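Local structure of CBS domain protein (Porphyromonas gingivalis, 2NQW) at residues A[27-31]-A[32-36]. The protein is of unknown function but may bind flavin adenine dinucleotide; this fragment is the transporter associated (CorC_HlyC) domain of a membrane-bound CBS domain protein. Numbering follows the deposited sequence.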
loop_
_atom_site.group_PDB
_atom_site.type_symbol
_atom_site.label_atom_id
_atom_site.label_comp_id
_atom_site.label_asym_id
_atom_site.label_seq_id
_atom_site.Cartn_x
_atom_site.Cartn_y
_atom_site.Cartn_z
ATOM N N ASP A 27 9.243 0.215 5.565
ATOM C CA ASP A 27 8.513 -0.059 6.792
ATOM C C ASP A 27 7.372 -1.039 6.558
ATOM O O ASP A 27 7.079 -1.846 7.434
ATOM C CB ASP A 27 8.015 1.214 7.456
ATOM C CG ASP A 27 9.148 1.985 8.140
ATOM O OD1 ASP A 27 10.301 1.467 8.216
ATOM O OD2 ASP A 27 8.875 3.116 8.573
ATOM N N VAL A 28 6.714 -0.990 5.396
ATOM C CA VAL A 28 5.712 -2.017 5.104
ATOM C C VAL A 28 6.373 -3.408 5.097
ATOM O O VAL A 28 5.833 -4.366 5.683
ATOM C CB VAL A 28 4.985 -1.763 3.751
ATOM C CG1 VAL A 28 4.010 -2.888 3.435
ATOM C CG2 VAL A 28 4.212 -0.409 3.784
ATOM N N ARG A 29 7.519 -3.546 4.428
ATOM C CA ARG A 29 8.186 -4.838 4.398
ATOM C C ARG A 29 8.614 -5.258 5.786
ATOM O O ARG A 29 8.536 -6.439 6.137
ATOM C CB ARG A 29 9.405 -4.805 3.465
ATOM C CG ARG A 29 9.037 -4.604 1.984
ATOM C CD ARG A 29 10.226 -4.892 1.070
ATOM N NE ARG A 29 11.311 -3.955 1.330
ATOM C CZ ARG A 29 11.510 -2.784 0.730
ATOM N NH1 ARG A 29 10.751 -2.384 -0.293
ATOM N NH2 ARG A 29 12.518 -1.997 1.141
ATOM N N HIS A 30 9.051 -4.290 6.600
ATOM C CA HIS A 30 9.436 -4.575 8.001
ATOM C C HIS A 30 8.246 -5.132 8.786
ATOM O O HIS A 30 8.343 -6.204 9.406
ATOM C CB HIS A 30 9.931 -3.283 8.659
ATOM C CG HIS A 30 10.135 -3.383 10.131
ATOM N ND1 HIS A 30 11.246 -3.983 10.674
ATOM C CD2 HIS A 30 9.340 -3.024 11.166
ATOM C CE1 HIS A 30 11.140 -3.959 11.997
ATOM N NE2 HIS A 30 9.992 -3.381 12.324
ATOM N N TYR A 31 7.112 -4.425 8.756
ATOM C CA TYR A 31 5.983 -4.817 9.599
ATOM C C TYR A 31 5.264 -6.056 9.065
ATOM O O TYR A 31 4.647 -6.776 9.864
ATOM C CB TYR A 31 4.990 -3.646 9.755
ATOM C CG TYR A 31 5.537 -2.607 10.720
ATOM C CD1 TYR A 31 5.798 -2.934 12.060
ATOM C CD2 TYR A 31 5.826 -1.308 10.294
ATOM C CE1 TYR A 31 6.312 -2.004 12.960
ATOM C CE2 TYR A 31 6.356 -0.358 11.209
ATOM C CZ TYR A 31 6.580 -0.735 12.522
ATOM O OH TYR A 31 7.071 0.186 13.414
ATOM N N LEU A 32 5.322 -6.320 7.752
ATOM C CA LEU A 32 4.633 -7.489 7.202
ATOM C C LEU A 32 5.585 -8.647 6.955
ATOM O O LEU A 32 5.180 -9.648 6.364
ATOM C CB LEU A 32 3.853 -7.135 5.931
ATOM C CG LEU A 32 2.744 -6.105 6.155
ATOM C CD1 LEU A 32 1.974 -5.930 4.840
ATOM C CD2 LEU A 32 1.819 -6.502 7.304
ATOM N N ASP A 33 6.835 -8.540 7.415
ATOM C CA ASP A 33 7.790 -9.632 7.277
ATOM C C ASP A 33 7.879 -10.049 5.837
ATOM O O ASP A 33 7.997 -11.280 5.527
ATOM C CB ASP A 33 7.399 -10.841 8.140
ATOM C CG ASP A 33 7.303 -10.509 9.596
ATOM O OD1 ASP A 33 8.137 -9.726 10.095
ATOM O OD2 ASP A 33 6.390 -11.041 10.289
ATOM N N LEU A 34 8.133 -9.082 4.952
ATOM C CA LEU A 34 8.246 -9.356 3.505
ATOM C C LEU A 34 9.689 -9.405 3.044
ATOM O O LEU A 34 10.539 -8.708 3.603
ATOM C CB LEU A 34 7.535 -8.269 2.701
ATOM C CG LEU A 34 6.034 -8.150 3.003
ATOM C CD1 LEU A 34 5.438 -6.988 2.210
ATOM C CD2 LEU A 34 5.314 -9.437 2.682
ATOM N N PRO A 35 9.956 -10.179 1.990
ATOM C CA PRO A 35 11.301 -10.153 1.388
ATOM C C PRO A 35 11.580 -8.807 0.692
ATOM O O PRO A 35 10.657 -8.057 0.331
ATOM C CB PRO A 35 11.238 -11.283 0.373
ATOM C CG PRO A 35 9.811 -11.308 -0.053
ATOM C CD PRO A 35 9.032 -11.053 1.254
ATOM N N GLU A 36 12.853 -8.546 0.433
ATOM C CA GLU A 36 13.265 -7.257 -0.096
ATOM C C GLU A 36 12.659 -6.935 -1.442
ATOM O O GLU A 36 12.464 -5.763 -1.754
ATOM C CB GLU A 36 14.792 -7.225 -0.226
ATOM C CG GLU A 36 15.482 -6.951 1.043
ATOM C CD GLU A 36 16.972 -6.801 0.796
ATOM O OE1 GLU A 36 17.586 -7.755 0.252
ATOM O OE2 GLU A 36 17.511 -5.724 1.144
HETATM O O HOH W 1 10.183 -4.433 -2.427
HETATM O O HOH W 2 9.236 -7.670 11.821
#
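Arg29 lays its aliphatic chain across the side chain of Leu34, the two crossing at about a right angle. Its CB and CG both pack against Leu34 CB, the CB atoms lying 4.0 Å apart. Further out, Arg29 CD comes to 3.3 Å from Pro35 O. The chain bends at chi3 (-63°), which brings one face of the guanidinium to Glu36 O. A water joins the two, donating to Glu36 O at 2.7 Å and accepting a weak bond from Arg29 NH1.

Helix 25-32 ends here in a Schellman motif. Asp33 takes up positive phi (54°) and turns the chain out of the helix. Leu34 N then reaches back to Arg29 O at 2.9 Å; the bond is nearly straight and falls on a lone pair in the carbonyl plane. Leu32 N makes the last-turn bond to Val28 O, also 2.9 Å long. Asp33 N gives a weak bond to His30 O. A second water bridges His30 O and Asp33 OD1, donating to both.

Val28 and Leu32 lie side by side and point the same way. Val28 CG1, anti to the backbone N (chi1 177°), meets Leu32 CD1 at 3.9 Å. Both residues also touch Phe19 and Ile89, so this side of the helix rests on strands 17-20 and 84-89 of the antiparallel sheet. Leu34 packs on Phe39 and Phe92. His30 sets CD2 over the centre of the Tyr31 ring, 3.5 Å above its plane, and the side chain of Tyr31 also touches Leu7 and Pro8.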